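Local coordinates for GDSL-like protein (Roseburia intestinalis L1-82, PDB 6HFZ) that removes acetyl groups from acetylated mannans, acting as a two-domain carbohydrate esterase of the GDSL-like SGNH hydrolase family, at residues T114-E119 and I335-E340; N233-S238 and G286-V291. All blocks are in the same frame, centred on the assembly; numbering follows the deposited sequence.

Overall arrangement
Both contacts sit at the junction between the hydrolase domain, with its mixed sheet and helices, and the antiparallel beta domain that follows it, with centres about 8 Å apart. Interaction 1 joins the start of helix 115-129 to the turn after strand 329-336 and is partly buried, with a histidine at the exposed edge. Interaction 2 joins the loop leading into strand 237-241 to strand 288-295, the neighbour of 329-336, and its touching residues are all buried. Charged carboxylates and histidines carry the first; a neutral amide, a hydroxyl and an aromatic face carry the second. The two interlock through probable hydrogen bonds between E119 and T234 and between E337 and Y235.

Interaction 1 of 2, residues T114-E119 and I335-E340; sequences TEHFME and ILEHGE
H116 and E337 meet where H116 ND1 donates to E337 OE2 over 2.7 Å. The oxygen lies in the plane of the imidazole, but the donor reaches it on the syn side some 26° out of the carboxylate plane, with ring and carboxylate planes 50° apart. CG of H116 stands anti to the backbone N (chi1 171°), which swings the ring out from the helix toward the incoming glutamate. E337 OE2 has a second grip from Y235 OH, while H116 NE2 is bonded to Q85 OE1; two such partners are consistent with a protonated H116, which would ease the approach of E119 OE1 to E337 OE2 (4.3 Å). Both residues of this pair are partly exposed.

The other pairing runs from buried E119, the tightly held part, to H338, whose ring lies at the exposed edge. The N-H of H338 NE2 is shared between the two oxygens of E119, 2.8 Å from OE1 and 3.1 Å from OE2, on the syn lone pair of each; the longer branch is the straighter. E119 OE2 is also hydrogen-bonded to T234 OG1, and E337 CG lies 3.7 Å above one face of the H338 ring.

Behind the pairings, M118 packs on helix 152-161, and a classic bulge, I335 and L336 both facing I289, ties strand 329-336 to strand 288-295. The first turn of helix 115-129 thus bridges from the hydrolase domain to that beta sheet.

Interaction 2 of 2, residues N233-S238 and G286-V291; sequences NTYEKS and GCNISV
N288 reaches from its strand with the amide nitrogen laid over Y235 and pointed at T234. ND2 sits 3.2 Å above the plane of the Y235 ring, over its centre, with amide and ring planes only 26° apart, so the amide lies nearly flat on the aromatic face. Its nearest ring atom is CZ, at 3.3 Å. Within the amide plane, ND2 donates to T234 OG1 over 2.8 Å in an almost straight bond (176°). C287 SG rests 3.8 Å from T234 CB, a van der Waals touch beside the bond.

The next shell fixes these groups. T234 turns OG1 between its backbone N and carbonyl carbon (chi1 68°), where it serves both N288 and E119. Y235 is placed by its OH, bonded to E337 OE2, and by H116, whose ring meets it at about a right angle. N288 OD1 takes the backbone N-H of H338, and C287 and N288 form a classic bulge, both pairing against S369 of strand 361-370. On the loop side, N233 ND2 bonds E236 OE2 at 2.9 Å, and E236 is salt-bridged to R126 of helix 115-129.

Cutting Y235 back to alanine would take away the face under N288 ND2 and would probably leave E337 OE2 with one partner fewer.

With ND2 donating to T234 OG1, that hydroxyl probably gives its own proton to the E119 carboxylate, so neutral groups help to satisfy a buried charge that H338 also meets.

Interaction 1 of 2, residues T114-E119 and I335-E340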
loop_
_atom_site.group_PDB
_atom_site.type_symbol
_atom_site.label_atom_id
_atom_site.label_comp_id
_atom_site.label_asym_id
_atom_site.label_seq_id
_atom_site.Cartn_x
_atom_site.Cartn_y
_atom_site.Cartn_z
ATOM N N THR A 114 -9.401 -11.212 0.242
ATOM C CA THR A 114 -10.825 -11.065 0.449
ATOM C C THR A 114 -11.379 -10.191 -0.649
ATOM O O THR A 114 -10.642 -9.425 -1.252
ATOM C CB THR A 114 -11.173 -10.459 1.824
ATOM O OG1 THR A 114 -10.654 -9.124 1.889
ATOM C CG2 THR A 114 -10.714 -11.326 2.979
ATOM N N GLU A 115 -12.713 -10.217 -0.808
ATOM C CA GLU A 115 -13.363 -9.421 -1.847
ATOM C C GLU A 115 -13.207 -7.921 -1.589
ATOM O O GLU A 115 -13.098 -7.172 -2.544
ATOM C CB GLU A 115 -14.831 -9.817 -1.969
ATOM C CG GLU A 115 -14.967 -11.231 -2.485
ATOM C CD GLU A 115 -15.476 -11.356 -3.907
ATOM O OE1 GLU A 115 -15.364 -10.363 -4.694
ATOM O OE2 GLU A 115 -16.012 -12.446 -4.219
ATOM N N HIS A 116 -13.155 -7.533 -0.311
ATOM C CA HIS A 116 -12.900 -6.147 0.106
ATOM C C HIS A 116 -11.584 -5.639 -0.504
ATOM O O HIS A 116 -11.570 -4.576 -1.116
ATOM C CB HIS A 116 -12.885 -6.060 1.635
ATOM C CG HIS A 116 -12.429 -4.741 2.143
ATOM N ND1 HIS A 116 -13.224 -3.603 2.093
ATOM C CD2 HIS A 116 -11.239 -4.350 2.659
ATOM C CE1 HIS A 116 -12.531 -2.578 2.558
ATOM N NE2 HIS A 116 -11.322 -3.012 2.925
ATOM N N PHE A 117 -10.487 -6.384 -0.304
ATOM C CA PHE A 117 -9.184 -6.020 -0.843
ATOM C C PHE A 117 -9.099 -6.175 -2.365
ATOM O O PHE A 117 -8.359 -5.432 -3.022
ATOM C CB PHE A 117 -8.077 -6.721 -0.035
ATOM C CG PHE A 117 -7.903 -6.102 1.330
ATOM C CD1 PHE A 117 -7.410 -4.808 1.476
ATOM C CD2 PHE A 117 -8.246 -6.807 2.483
ATOM C CE1 PHE A 117 -7.313 -4.226 2.730
ATOM C CE2 PHE A 117 -8.105 -6.236 3.741
ATOM C CZ PHE A 117 -7.637 -4.947 3.861
HETATM N N MSE A 118 -9.853 -7.110 -2.953
HETATM C CA MSE A 118 -9.963 -7.139 -4.407
HETATM C C MSE A 118 -10.489 -5.788 -4.894
HETATM O O MSE A 118 -9.991 -5.237 -5.884
HETATM C CB MSE A 118 -10.799 -8.256 -5.031
HETATM C CG MSE A 118 -10.478 -8.317 -6.497
HETATM SE SE MSE A 118 -11.201 -9.964 -7.312
HETATM C CE MSE A 118 -12.845 -10.085 -6.230
ATOM N N GLU A 119 -11.483 -5.253 -4.184
ATOM C CA GLU A 119 -12.117 -3.995 -4.572
ATOM C C GLU A 119 -11.171 -2.800 -4.372
ATOM O O GLU A 119 -11.043 -1.963 -5.266
ATOM C CB GLU A 119 -13.430 -3.822 -3.801
ATOM C CG GLU A 119 -14.268 -2.671 -4.330
ATOM C CD GLU A 119 -15.633 -2.466 -3.680
ATOM O OE1 GLU A 119 -16.021 -3.259 -2.788
ATOM O OE2 GLU A 119 -16.302 -1.496 -4.030
ATOM N N ILE A 335 -15.378 1.470 8.377
ATOM C CA ILE A 335 -16.500 1.736 9.328
ATOM C C ILE A 335 -17.848 1.579 8.625
ATOM O O ILE A 335 -18.783 1.028 9.227
ATOM C CB ILE A 335 -16.355 3.122 9.997
ATOM C CG1 ILE A 335 -15.005 3.296 10.693
ATOM C CG2 ILE A 335 -17.485 3.373 10.969
ATOM C CD1 ILE A 335 -14.641 2.166 11.607
ATOM N N LEU A 336 -17.962 2.141 7.418
ATOM C CA LEU A 336 -19.130 2.073 6.548
ATOM C C LEU A 336 -18.653 1.549 5.197
ATOM O O LEU A 336 -17.704 2.112 4.649
ATOM C CB LEU A 336 -19.739 3.463 6.335
ATOM C CG LEU A 336 -21.004 3.499 5.468
ATOM C CD1 LEU A 336 -22.135 2.711 6.142
ATOM C CD2 LEU A 336 -21.440 4.918 5.167
ATOM N N GLU A 337 -19.344 0.541 4.654
ATOM C CA GLU A 337 -19.044 0.075 3.311
ATOM C C GLU A 337 -20.343 -0.120 2.501
ATOM O O GLU A 337 -21.303 -0.738 2.976
ATOM C CB GLU A 337 -18.244 -1.223 3.367
ATOM C CG GLU A 337 -17.776 -1.665 1.991
ATOM C CD GLU A 337 -16.768 -2.802 1.980
ATOM O OE1 GLU A 337 -17.101 -3.905 2.458
ATOM O OE2 GLU A 337 -15.663 -2.581 1.452
ATOM N N HIS A 338 -20.326 0.417 1.279
ATOM C CA HIS A 338 -21.382 0.335 0.295
ATOM C C HIS A 338 -22.682 0.920 0.873
ATOM O O HIS A 338 -23.752 0.371 0.645
ATOM C CB HIS A 338 -21.553 -1.091 -0.212
ATOM C CG HIS A 338 -20.348 -1.672 -0.865
ATOM N ND1 HIS A 338 -20.183 -3.030 -0.992
ATOM C CD2 HIS A 338 -19.272 -1.083 -1.435
ATOM C CE1 HIS A 338 -19.029 -3.272 -1.595
ATOM N NE2 HIS A 338 -18.447 -2.081 -1.872
ATOM N N GLY A 339 -22.546 2.029 1.610
ATOM C CA GLY A 339 -23.637 2.783 2.174
ATOM C C GLY A 339 -24.192 3.782 1.184
ATOM O O GLY A 339 -23.940 3.712 0.008
ATOM N N GLU A 340 -24.976 4.721 1.707
ATOM C CA GLU A 340 -25.547 5.756 0.912
ATOM C C GLU A 340 -24.431 6.751 0.620
ATOM O O GLU A 340 -23.621 7.085 1.510
ATOM C CB GLU A 340 -26.714 6.409 1.654
ATOM C CG GLU A 340 -27.310 7.603 0.952
ATOM C CD GLU A 340 -28.538 8.162 1.649
ATOM O OE1 GLU A 340 -29.423 8.647 0.922
ATOM O OE2 GLU A 340 -28.610 8.100 2.927
#

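Interaction 2 of 2, residues N233-S238 and G286-V291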
loop_
_atom_site.group_PDB
_atom_site.type_symbol
_atom_site.label_atom_id
_atom_site.label_comp_id
_atom_site.label_asym_id
_atom_site.label_seq_id
_atom_site.Cartn_x
_atom_site.Cartn_y
_atom_site.Cartn_z
ATOM N N ASN A 233 -16.029 -1.371 -7.408
ATOM C CA ASN A 233 -15.030 -0.357 -7.628
ATOM C C ASN A 233 -15.376 0.940 -6.876
ATOM O O ASN A 233 -15.190 2.022 -7.401
ATOM C CB ASN A 233 -14.817 -0.090 -9.110
ATOM C CG ASN A 233 -13.673 0.849 -9.372
ATOM O OD1 ASN A 233 -12.604 0.718 -8.757
ATOM N ND2 ASN A 233 -13.907 1.820 -10.251
ATOM N N THR A 234 -15.815 0.820 -5.619
ATOM C CA THR A 234 -16.238 1.991 -4.854
ATOM C C THR A 234 -15.084 2.677 -4.101
ATOM O O THR A 234 -15.351 3.535 -3.245
ATOM C CB THR A 234 -17.421 1.633 -3.945
ATOM O OG1 THR A 234 -17.052 0.745 -2.905
ATOM C CG2 THR A 234 -18.575 1.020 -4.709
ATOM N N TYR A 235 -13.821 2.298 -4.360
ATOM C CA TYR A 235 -12.661 2.916 -3.670
ATOM C C TYR A 235 -11.787 3.719 -4.643
ATOM O O TYR A 235 -10.858 4.381 -4.191
ATOM C CB TYR A 235 -11.830 1.893 -2.886
ATOM C CG TYR A 235 -12.523 1.368 -1.657
ATOM C CD1 TYR A 235 -13.332 0.260 -1.731
ATOM C CD2 TYR A 235 -12.411 1.996 -0.417
ATOM C CE1 TYR A 235 -13.986 -0.232 -0.616
ATOM C CE2 TYR A 235 -13.028 1.501 0.715
ATOM C CZ TYR A 235 -13.821 0.379 0.609
ATOM O OH TYR A 235 -14.499 -0.113 1.688
ATOM N N GLU A 236 -12.106 3.737 -5.943
ATOM C CA GLU A 236 -11.270 4.434 -6.904
ATOM C C GLU A 236 -11.130 5.924 -6.575
ATOM O O GLU A 236 -10.044 6.503 -6.745
ATOM C CB GLU A 236 -11.728 4.249 -8.346
ATOM C CG GLU A 236 -10.650 4.638 -9.365
ATOM C CD GLU A 236 -10.991 4.500 -10.854
ATOM O OE1 GLU A 236 -10.253 5.099 -11.685
ATOM O OE2 GLU A 236 -11.974 3.800 -11.168
ATOM N N LYS A 237 -12.215 6.559 -6.147
ATOM C CA LYS A 237 -12.124 7.876 -5.563
ATOM C C LYS A 237 -12.064 7.691 -4.042
ATOM O O LYS A 237 -13.023 7.249 -3.437
ATOM C CB LYS A 237 -13.313 8.747 -6.001
ATOM C CG LYS A 237 -13.218 10.146 -5.424
ATOM C CD LYS A 237 -14.171 11.199 -5.972
ATOM C CE LYS A 237 -13.861 12.549 -5.341
ATOM N NZ LYS A 237 -15.086 13.371 -5.180
ATOM N N SER A 238 -10.909 7.970 -3.451
ATOM C CA SER A 238 -10.669 7.799 -2.026
ATOM C C SER A 238 -9.981 9.058 -1.511
ATOM O O SER A 238 -8.874 9.353 -1.932
ATOM C CB SER A 238 -9.826 6.565 -1.711
ATOM O OG SER A 238 -10.543 5.344 -1.867
ATOM N N GLY A 286 -19.065 10.261 0.598
ATOM C CA GLY A 286 -18.820 8.981 -0.067
ATOM C C GLY A 286 -19.849 7.940 0.337
ATOM O O GLY A 286 -20.694 8.200 1.171
ATOM N N CYS A 287 -19.735 6.734 -0.235
ATOM C CA CYS A 287 -20.508 5.585 0.212
ATOM C C CYS A 287 -19.717 4.719 1.187
ATOM O O CYS A 287 -20.326 3.857 1.855
ATOM C CB CYS A 287 -21.008 4.732 -0.949
ATOM S SG CYS A 287 -19.703 4.009 -1.972
ATOM N N ASN A 288 -18.388 4.897 1.239
ATOM C CA ASN A 288 -17.534 4.174 2.199
ATOM C C ASN A 288 -16.853 5.189 3.123
ATOM O O ASN A 288 -16.473 6.251 2.662
ATOM C CB ASN A 288 -16.438 3.329 1.518
ATOM C CG ASN A 288 -16.950 2.411 0.427
ATOM O OD1 ASN A 288 -18.039 1.859 0.551
ATOM N ND2 ASN A 288 -16.207 2.285 -0.667
ATOM N N ILE A 289 -16.673 4.802 4.384
ATOM C CA ILE A 289 -15.917 5.562 5.369
ATOM C C ILE A 289 -14.936 4.630 6.062
ATOM O O ILE A 289 -15.318 3.598 6.585
ATOM C CB ILE A 289 -16.834 6.218 6.398
ATOM C CG1 ILE A 289 -17.922 7.078 5.741
ATOM C CG2 ILE A 289 -16.001 6.984 7.403
ATOM C CD1 ILE A 289 -17.400 8.314 5.110
ATOM N N SER A 290 -13.689 5.088 6.180
ATOM C CA SER A 290 -12.693 4.381 6.903
ATOM C C SER A 290 -11.908 5.374 7.776
ATOM O O SER A 290 -11.932 6.588 7.563
ATOM C CB SER A 290 -11.844 3.551 5.968
ATOM O OG SER A 290 -10.868 4.357 5.272
ATOM N N VAL A 291 -11.222 4.855 8.779
ATOM C CA VAL A 291 -10.485 5.741 9.692
ATOM C C VAL A 291 -9.079 5.194 9.922
ATOM O O VAL A 291 -8.882 3.982 10.101
ATOM C CB VAL A 291 -11.261 5.882 11.009
ATOM C CG1 VAL A 291 -11.449 4.537 11.703
ATOM C CG2 VAL A 291 -10.583 6.839 11.975
#